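Local coordinates for protein GH5 (Bacteroidetes bacterium AC2a, PDB 4YHG) that probably hydrolyses internal beta-1,4-glucosidic bonds of cellulose, as an endoglucanase of glycoside hydrolase family 5, at residues 14-19 with 326-331; 61-66 with 103-108; 237-242 with 290-295. The protein carries 1 engineered substitution. One frame throughout, in Å; residues are numbered along the deposited sequence.

Overall arrangement
All three contacts are buried. Contacts 1 and 3 are in the wall of the eight-stranded parallel barrel, their centres about 9 Å apart, where neighbouring strands 291-296 and 327-332 are bonded through Phe293 to Ser327 and Leu329. Both rest on parallel backbone pairing, with mainly apolar packing that gives way to polar and sugar-binding groups at the C-terminal ends. Contact 2, in the loops above the barrel, its centre about 18 to 20 Å from theirs, is held by a carboxylate and a hydroxyl, with Pro61 against the face of a histidine ring. All three converge on the chain C glucose, through Trp331, His103 and Glu295, and contacts 1 and 2 also touch the chain B glucose.

Contact 1 (14-19 with 326-331); sequences MGIGWN and ISALYW. With BGC (beta-D-glucopyranose), chain C; BGC (beta-D-glucopyranose), chain B.
Asn19 and Trp331 meet where the first and last strands of the (beta/alpha)8 barrel, 16-20 and 327-332, run parallel and close the ring. Their side chains cross at about a right angle with amide and indole planes 50° apart, Asn19 CB lying 3.6 Å from Trp331 CE3. With Asn19 CG anti to the carbonyl carbon (chi1 -77°), the amide turns over the partner strand and ND2 donates to Tyr330 O at 3.1 Å. That donor sits well above the Tyr330 carbonyl plane, whereas Asn19 N approaches the same oxygen nearly head-on, so one acceptor is gripped twice. Arg59 binds Asn19 OD1, and Gly294 O also accepts from ND2. Leu329 CG covers Gly17 CA at 3.8 Å; any CB on Gly17 would run into Leu329 CD2. On the face shared with Ile16 and Ala328, Trp18 CD1 comes to the edge of the Tyr330 ring, 4.3 Å from CD2, while their polar ends bond to Asp332 and to Phe343 O. The Trp331 indole extends into the glycan pocket: C3 of the chain C glucose rides over one face, offset toward the rim, and at the edge NE1 donates to O2 of the chain B glucose at 2.9 Å.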
# COMPACT_ATOMS: atom_id res chain seq x y z
N MET A 14 -11.28 6.05 -3.70
CA MET A 14 -10.18 5.25 -4.26
C MET A 14 -10.63 3.84 -4.61
O MET A 14 -9.95 3.16 -5.37
CB MET A 14 -8.97 5.22 -3.34
CG MET A 14 -8.40 6.60 -3.06
SD MET A 14 -6.71 6.66 -2.42
CE MET A 14 -6.94 5.81 -0.88
N GLY A 15 -11.74 3.39 -4.02
CA GLY A 15 -12.32 2.07 -4.31
C GLY A 15 -11.36 0.90 -4.17
O GLY A 15 -10.78 0.68 -3.09
N ILE A 16 -11.25 0.10 -5.22
CA ILE A 16 -10.24 -0.94 -5.28
C ILE A 16 -9.27 -0.48 -6.35
O ILE A 16 -9.68 -0.09 -7.45
CB ILE A 16 -10.80 -2.33 -5.62
CG1 ILE A 16 -11.68 -2.86 -4.48
CG2 ILE A 16 -9.68 -3.31 -5.92
CD1 ILE A 16 -10.96 -3.25 -3.22
N GLY A 17 -7.98 -0.48 -6.01
CA GLY A 17 -6.94 0.03 -6.86
C GLY A 17 -5.93 -1.04 -7.08
O GLY A 17 -6.19 -2.20 -6.75
N TRP A 18 -4.78 -0.65 -7.60
CA TRP A 18 -3.79 -1.59 -8.09
C TRP A 18 -2.40 -0.96 -7.96
O TRP A 18 -2.25 0.21 -8.28
CB TRP A 18 -4.10 -1.86 -9.55
CG TRP A 18 -3.22 -2.88 -10.30
CD1 TRP A 18 -3.46 -4.21 -10.46
CD2 TRP A 18 -2.06 -2.60 -11.09
NE1 TRP A 18 -2.52 -4.78 -11.26
CE2 TRP A 18 -1.64 -3.81 -11.66
CE3 TRP A 18 -1.32 -1.45 -11.37
CZ2 TRP A 18 -0.50 -3.91 -12.46
CZ3 TRP A 18 -0.20 -1.53 -12.19
CH2 TRP A 18 0.19 -2.74 -12.74
N ASN A 19 -1.43 -1.76 -7.51
CA ASN A 19 -0.03 -1.32 -7.39
C ASN A 19 0.82 -1.68 -8.62
O ASN A 19 0.90 -2.83 -9.04
CB ASN A 19 0.64 -1.95 -6.17
CG ASN A 19 0.24 -1.29 -4.85
OD1 ASN A 19 0.93 -0.40 -4.35
ND2 ASN A 19 -0.85 -1.76 -4.27
N ILE A 326 -13.73 1.48 3.61
CA ILE A 326 -12.30 1.31 3.40
C ILE A 326 -11.99 0.91 1.95
O ILE A 326 -12.59 -0.02 1.39
CB ILE A 326 -11.74 0.26 4.40
CG1 ILE A 326 -11.81 0.81 5.82
CG2 ILE A 326 -10.28 -0.09 4.09
CD1 ILE A 326 -11.63 -0.26 6.88
N SER A 327 -11.01 1.61 1.37
CA SER A 327 -10.55 1.34 0.03
C SER A 327 -9.26 0.57 0.13
O SER A 327 -8.68 0.51 1.20
CB SER A 327 -10.32 2.64 -0.73
OG SER A 327 -9.34 3.44 -0.09
N ALA A 328 -8.83 -0.04 -0.99
CA ALA A 328 -7.73 -0.97 -0.96
C ALA A 328 -7.10 -1.18 -2.32
O ALA A 328 -7.81 -1.34 -3.31
CB ALA A 328 -8.22 -2.32 -0.42
N LEU A 329 -5.77 -1.27 -2.34
CA LEU A 329 -5.03 -1.45 -3.57
C LEU A 329 -4.29 -2.79 -3.65
O LEU A 329 -3.43 -3.13 -2.80
CB LEU A 329 -4.08 -0.28 -3.76
CG LEU A 329 -4.84 1.07 -3.87
CD1 LEU A 329 -5.01 1.75 -2.51
CD2 LEU A 329 -4.13 2.04 -4.80
N TYR A 330 -4.62 -3.56 -4.67
CA TYR A 330 -4.03 -4.91 -4.82
C TYR A 330 -2.55 -4.83 -5.19
O TYR A 330 -2.16 -3.98 -5.99
CB TYR A 330 -4.80 -5.70 -5.87
CG TYR A 330 -4.17 -7.02 -6.22
CD1 TYR A 330 -4.34 -8.13 -5.41
CD2 TYR A 330 -3.41 -7.15 -7.35
CE1 TYR A 330 -3.75 -9.35 -5.73
CE2 TYR A 330 -2.79 -8.35 -7.67
CZ TYR A 330 -2.98 -9.45 -6.86
OH TYR A 330 -2.38 -10.62 -7.16
N TRP A 331 -1.73 -5.69 -4.59
CA TRP A 331 -0.33 -5.74 -4.89
C TRP A 331 -0.05 -6.58 -6.15
O TRP A 331 -0.29 -7.80 -6.15
CB TRP A 331 0.46 -6.30 -3.70
CG TRP A 331 1.93 -6.39 -3.98
CD1 TRP A 331 2.66 -7.53 -4.22
CD2 TRP A 331 2.84 -5.30 -4.09
NE1 TRP A 331 3.96 -7.21 -4.46
CE2 TRP A 331 4.11 -5.85 -4.39
CE3 TRP A 331 2.72 -3.91 -3.96
CZ2 TRP A 331 5.23 -5.07 -4.58
CZ3 TRP A 331 3.83 -3.14 -4.12
CH2 TRP A 331 5.08 -3.72 -4.43
C2 BGC C . 6.16 -4.34 0.54
C3 BGC C . 6.14 -4.80 -0.94
C4 BGC C . 6.30 -6.33 -0.97
C5 BGC C . 5.11 -6.94 -0.25
C6 BGC C . 4.95 -8.45 -0.48
C1 BGC C . 5.25 -5.20 1.47
O1 BGC C . 5.55 -5.01 2.88
O2 BGC C . 5.80 -2.95 0.63
O3 BGC C . 7.15 -4.11 -1.73
O4 BGC C . 6.46 -6.89 -2.28
O5 BGC C . 5.28 -6.62 1.14
O6 BGC C . 6.02 -9.12 0.20
C2 BGC B . 7.61 -8.32 -3.90
C3 BGC B . 8.80 -9.29 -4.11
C4 BGC B . 10.09 -8.52 -3.80
C5 BGC B . 9.99 -7.99 -2.35
C6 BGC B . 11.31 -7.35 -1.92
C1 BGC B . 7.61 -7.76 -2.46
O2 BGC B . 6.32 -8.91 -4.19
O3 BGC B . 8.87 -9.94 -5.41
O4 BGC B . 11.23 -9.39 -3.93
O5 BGC B . 8.86 -7.10 -2.15
O6 BGC B . 11.06 -6.45 -0.85

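Contact 2 (61-66 with 103-108); sequences PVTWMG and HHDGFG. With BGC (beta-D-glucopyranose), chain C; BGC (beta-D-glucopyranose), chain B.
Pro61 CB lies over one face of the His103 imidazole in a CH-pi contact, 3.6 Å from the ring centroid and displaced toward the rim. At the edge of the same ring, in its plane, come His104 CD2 and O3 of the chain C glucose, which is hydrogen-bonded to His103 NE2 at 3.0 Å. The His104 ring is turned so that His103 CD2 stands over the centre of one of its faces, and its CE1 approaches hydroxyls of both glucose residues. Further from the sugar, Val62 CG1 covers the centre of one face of the Trp64 indole, and Asp105 OD1 lies at the edge. Asn101 serves both rings: its O takes Trp64 NE1 and its ND2 bonds His103 ND1, which probably helps to set the imidazole's rotation.

Placing CG of Asp105 anti to its carbonyl carbon (chi1 -56°) carries the carboxylate to two successive backbone N-H groups of the 61-66 loop. Trp64 N donates to OD1 at 2.8 Å, meeting the syn lone pair with an N-H...O angle of 163°. Met65 N reaches OD2 in a weaker, more bent bond, and Trp119 NE1 also binds OD2, which should help to fix the carboxylate's rotation. Thr63 OG1 accepts from His104 N at 2.9 Å and is also bonded to Asp25 O; His103 N donates to Val62 O. These are the loops following the second and third strands at the C-terminal rim of a TIM barrel, where 103-108 supplies His103, His104 and Phe107 to the glycan pocket and 61-66 backs that loop.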
# COMPACT_ATOMS: atom_id res chain seq x y z
N PRO A 61 4.59 2.83 -6.14
CA PRO A 61 5.68 2.90 -5.18
C PRO A 61 6.98 3.29 -5.89
O PRO A 61 7.29 2.77 -6.98
CB PRO A 61 5.74 1.48 -4.63
CG PRO A 61 5.20 0.65 -5.74
CD PRO A 61 4.12 1.46 -6.36
N VAL A 62 7.71 4.22 -5.29
CA VAL A 62 8.96 4.69 -5.85
C VAL A 62 10.04 4.49 -4.79
O VAL A 62 9.84 4.84 -3.62
CB VAL A 62 8.88 6.20 -6.22
CG1 VAL A 62 10.20 6.69 -6.78
CG2 VAL A 62 7.75 6.48 -7.21
N THR A 63 11.16 3.90 -5.21
CA THR A 63 12.34 3.81 -4.38
C THR A 63 13.30 4.84 -4.92
O THR A 63 13.68 4.76 -6.08
CB THR A 63 12.95 2.40 -4.46
OG1 THR A 63 12.08 1.48 -3.79
CG2 THR A 63 14.34 2.34 -3.83
N TRP A 64 13.67 5.80 -4.08
CA TRP A 64 14.44 6.99 -4.47
C TRP A 64 15.93 6.80 -4.34
O TRP A 64 16.71 7.44 -5.03
CB TRP A 64 13.98 8.18 -3.64
CG TRP A 64 12.52 8.48 -3.83
CD1 TRP A 64 11.48 8.04 -3.07
CD2 TRP A 64 11.94 9.26 -4.88
NE1 TRP A 64 10.29 8.49 -3.57
CE2 TRP A 64 10.54 9.25 -4.68
CE3 TRP A 64 12.46 9.97 -5.96
CZ2 TRP A 64 9.66 9.94 -5.53
CZ3 TRP A 64 11.60 10.63 -6.81
CH2 TRP A 64 10.22 10.63 -6.58
N MET A 65 16.32 5.92 -3.42
CA MET A 65 17.72 5.49 -3.22
C MET A 65 18.49 5.27 -4.54
O MET A 65 18.01 4.62 -5.46
CB MET A 65 17.66 4.21 -2.39
CG MET A 65 18.97 3.52 -2.05
SD MET A 65 18.61 2.05 -1.05
CE MET A 65 17.91 0.92 -2.25
N GLY A 66 19.69 5.82 -4.64
CA GLY A 66 20.45 5.78 -5.90
C GLY A 66 20.28 7.02 -6.79
O GLY A 66 21.12 7.29 -7.63
N HIS A 103 9.49 4.28 -0.91
CA HIS A 103 9.23 2.84 -0.77
C HIS A 103 10.45 2.07 -0.21
O HIS A 103 10.68 2.13 1.00
CB HIS A 103 8.72 2.27 -2.09
CG HIS A 103 7.98 0.97 -1.94
ND1 HIS A 103 6.67 0.89 -1.52
CD2 HIS A 103 8.38 -0.31 -2.18
CE1 HIS A 103 6.29 -0.37 -1.49
NE2 HIS A 103 7.31 -1.12 -1.88
N HIS A 104 11.24 1.39 -1.04
CA HIS A 104 12.28 0.52 -0.46
C HIS A 104 13.43 1.20 0.24
O HIS A 104 14.19 0.55 0.95
CB HIS A 104 12.77 -0.58 -1.43
CG HIS A 104 11.76 -1.67 -1.61
ND1 HIS A 104 11.10 -2.24 -0.55
CD2 HIS A 104 11.27 -2.25 -2.72
CE1 HIS A 104 10.25 -3.14 -1.00
NE2 HIS A 104 10.33 -3.17 -2.31
N ASP A 105 13.54 2.51 0.09
CA ASP A 105 14.44 3.32 0.93
C ASP A 105 14.33 2.89 2.41
O ASP A 105 15.34 2.80 3.11
CB ASP A 105 14.11 4.82 0.81
CG ASP A 105 14.15 5.32 -0.63
OD1 ASP A 105 13.17 5.05 -1.39
OD2 ASP A 105 15.14 6.01 -0.99
N GLY A 106 13.09 2.64 2.85
CA GLY A 106 12.83 2.24 4.24
C GLY A 106 12.82 0.74 4.55
O GLY A 106 12.53 0.35 5.70
N PHE A 107 13.14 -0.10 3.56
CA PHE A 107 13.08 -1.56 3.71
C PHE A 107 13.92 -1.93 4.91
O PHE A 107 15.13 -1.64 4.95
CB PHE A 107 13.60 -2.31 2.47
CG PHE A 107 13.50 -3.81 2.56
CD1 PHE A 107 12.28 -4.46 2.36
CD2 PHE A 107 14.62 -4.58 2.84
CE1 PHE A 107 12.18 -5.84 2.45
CE2 PHE A 107 14.53 -5.96 2.92
CZ PHE A 107 13.32 -6.60 2.73
N GLY A 108 13.27 -2.54 5.90
CA GLY A 108 13.92 -2.82 7.18
C GLY A 108 14.44 -4.24 7.44
O GLY A 108 14.94 -4.51 8.54
C2 BGC C . 6.16 -4.34 0.54
C3 BGC C . 6.14 -4.80 -0.94
C4 BGC C . 6.30 -6.33 -0.97
C5 BGC C . 5.11 -6.94 -0.25
C6 BGC C . 4.95 -8.45 -0.48
C1 BGC C . 5.25 -5.20 1.47
O1 BGC C . 5.55 -5.01 2.88
O2 BGC C . 5.80 -2.95 0.63
O3 BGC C . 7.15 -4.11 -1.73
O4 BGC C . 6.46 -6.89 -2.28
O5 BGC C . 5.28 -6.62 1.14
O6 BGC C . 6.02 -9.12 0.20
C2 BGC B . 7.61 -8.32 -3.90
C3 BGC B . 8.80 -9.29 -4.11
C4 BGC B . 10.09 -8.52 -3.80
C5 BGC B . 9.99 -7.99 -2.35
C6 BGC B . 11.31 -7.35 -1.92
C1 BGC B . 7.61 -7.76 -2.46
O2 BGC B . 6.32 -8.91 -4.19
O3 BGC B . 8.87 -9.94 -5.41
O4 BGC B . 11.23 -9.39 -3.93
O5 BGC B . 8.86 -7.10 -2.15
O6 BGC B . 11.06 -6.45 -0.85

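Contact 3 (237-242 with 290-295); sequences MVAVHS and PVYFGE. With BGC (beta-D-glucopyranose), chain C.
Val238 bonds to Pro290 and Tyr292, on either side of its bridge partner Val291, as the parallel pairing of strands 236-242 and 291-296, the sixth and seventh of the (beta/alpha)8 fold, requires. Val238 N donates to Pro290 O at 2.8 Å, Tyr292 N to Val238 O and Val240 N to Tyr292 O. Beyond them Gly294 N bonds Val240 O, and Ser242 N reaches Glu295 O where the chain turns a corner.

Apolar contacts line both faces. Val240 CG2 sits over one face of the Phe293 ring, 3.6 Å from its centroid, while Ser242 CB comes obliquely, 3.6 Å from Phe293 CE2. On the face bearing Ala239, Tyr292 CG lies between its backbone N and carbonyl carbon (chi1 68°), which lays the ring across Ala239, CZ 3.5 Å from CB. Met237 CE adds a contact at Tyr292 CE1, and Tyr292 OH is bonded to Glu160.

The polar end is a stack: the His241 imidazole and Glu295 carboxylate planes are 19° apart, with Glu295 CB above the ring centre and CD 3.3 Å from His241 CE1. Loss of the imidazole, with an alanine at His241, would probably uncover one side of the Glu295 chain and leave its carboxylate to the polar partners alone. Tyr243 OH bonds OE1, and Arg59 forms a salt bridge with OE2, which also accepts from O2 of the chain C glucose at 2.7 Å. OE1 lies 3.1 Å from that sugar's C1, consistent with Glu295, at the C-terminal end of strand 291-296, being the nucleophile as in other family 5 enzymes.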
# COMPACT_ATOMS: atom_id res chain seq x y z
N MET A 237 -4.98 10.42 5.87
CA MET A 237 -5.53 9.09 5.79
C MET A 237 -4.56 8.10 6.42
O MET A 237 -3.34 8.31 6.36
CB MET A 237 -5.70 8.71 4.32
CG MET A 237 -6.25 9.84 3.48
SD MET A 237 -6.99 9.19 2.01
CE MET A 237 -5.53 8.93 1.03
N VAL A 238 -5.09 7.02 7.00
CA VAL A 238 -4.24 6.00 7.58
C VAL A 238 -3.96 4.91 6.54
O VAL A 238 -4.88 4.30 5.98
CB VAL A 238 -4.86 5.42 8.85
CG1 VAL A 238 -4.00 4.28 9.39
CG2 VAL A 238 -5.00 6.49 9.93
N ALA A 239 -2.68 4.66 6.29
CA ALA A 239 -2.28 3.63 5.34
C ALA A 239 -1.91 2.37 6.10
O ALA A 239 -1.17 2.44 7.06
CB ALA A 239 -1.11 4.09 4.51
N VAL A 240 -2.46 1.23 5.66
CA VAL A 240 -2.15 -0.08 6.25
C VAL A 240 -1.95 -1.07 5.11
O VAL A 240 -2.26 -0.74 3.98
CB VAL A 240 -3.27 -0.57 7.18
CG1 VAL A 240 -3.30 0.18 8.49
CG2 VAL A 240 -4.62 -0.49 6.51
N HIS A 241 -1.39 -2.24 5.41
CA HIS A 241 -1.26 -3.35 4.47
C HIS A 241 -1.83 -4.59 5.12
O HIS A 241 -1.79 -4.71 6.33
CB HIS A 241 0.20 -3.71 4.18
CG HIS A 241 0.97 -2.67 3.45
ND1 HIS A 241 2.31 -2.83 3.15
CD2 HIS A 241 0.61 -1.47 2.95
CE1 HIS A 241 2.74 -1.75 2.52
NE2 HIS A 241 1.73 -0.92 2.37
N SER A 242 -2.30 -5.54 4.31
CA SER A 242 -2.64 -6.85 4.84
C SER A 242 -2.54 -7.91 3.81
O SER A 242 -3.20 -7.83 2.76
CB SER A 242 -4.06 -6.88 5.41
OG SER A 242 -4.41 -8.21 5.78
N PRO A 290 -10.10 8.71 7.29
CA PRO A 290 -10.06 7.62 6.31
C PRO A 290 -8.92 6.61 6.49
O PRO A 290 -7.86 6.96 6.97
CB PRO A 290 -9.93 8.33 4.96
CG PRO A 290 -9.56 9.74 5.26
CD PRO A 290 -9.96 10.04 6.67
N VAL A 291 -9.18 5.37 6.09
CA VAL A 291 -8.20 4.31 6.09
C VAL A 291 -8.18 3.72 4.69
O VAL A 291 -9.23 3.55 4.09
CB VAL A 291 -8.63 3.18 7.06
CG1 VAL A 291 -7.69 1.96 7.00
CG2 VAL A 291 -8.76 3.70 8.48
N TYR A 292 -7.00 3.41 4.16
CA TYR A 292 -6.92 2.60 2.95
C TYR A 292 -5.85 1.51 3.08
O TYR A 292 -4.92 1.65 3.87
CB TYR A 292 -6.62 3.47 1.71
CG TYR A 292 -5.23 4.10 1.69
CD1 TYR A 292 -4.97 5.28 2.37
CD2 TYR A 292 -4.20 3.51 0.98
CE1 TYR A 292 -3.70 5.84 2.36
CE2 TYR A 292 -2.95 4.06 0.95
CZ TYR A 292 -2.69 5.23 1.65
OH TYR A 292 -1.42 5.79 1.64
N PHE A 293 -6.01 0.42 2.34
CA PHE A 293 -4.97 -0.61 2.30
C PHE A 293 -4.12 -0.22 1.12
O PHE A 293 -4.58 -0.27 -0.03
CB PHE A 293 -5.56 -2.04 2.20
CG PHE A 293 -6.08 -2.58 3.54
CD1 PHE A 293 -7.37 -2.28 3.98
CD2 PHE A 293 -5.24 -3.28 4.39
CE1 PHE A 293 -7.83 -2.72 5.22
CE2 PHE A 293 -5.69 -3.72 5.61
CZ PHE A 293 -6.99 -3.44 6.03
N GLY A 294 -2.91 0.25 1.40
CA GLY A 294 -1.93 0.54 0.36
C GLY A 294 -1.55 -0.72 -0.39
O GLY A 294 -1.23 -0.68 -1.59
N GLU A 295 -1.56 -1.84 0.33
CA GLU A 295 -1.30 -3.15 -0.25
C GLU A 295 -2.16 -4.21 0.43
O GLU A 295 -2.26 -4.23 1.66
CB GLU A 295 0.16 -3.55 -0.09
CG GLU A 295 1.18 -2.63 -0.75
CD GLU A 295 2.60 -3.10 -0.51
OE1 GLU A 295 2.79 -4.29 -0.13
OE2 GLU A 295 3.54 -2.31 -0.72
C2 BGC C . 6.16 -4.34 0.54
C3 BGC C . 6.14 -4.80 -0.94
C4 BGC C . 6.30 -6.33 -0.97
C5 BGC C . 5.11 -6.94 -0.25
C6 BGC C . 4.95 -8.45 -0.48
C1 BGC C . 5.25 -5.20 1.47
O1 BGC C . 5.55 -5.01 2.88
O2 BGC C . 5.80 -2.95 0.63
O3 BGC C . 7.15 -4.11 -1.73
O4 BGC C . 6.46 -6.89 -2.28
O5 BGC C . 5.28 -6.62 1.14
O6 BGC C . 6.02 -9.12 0.20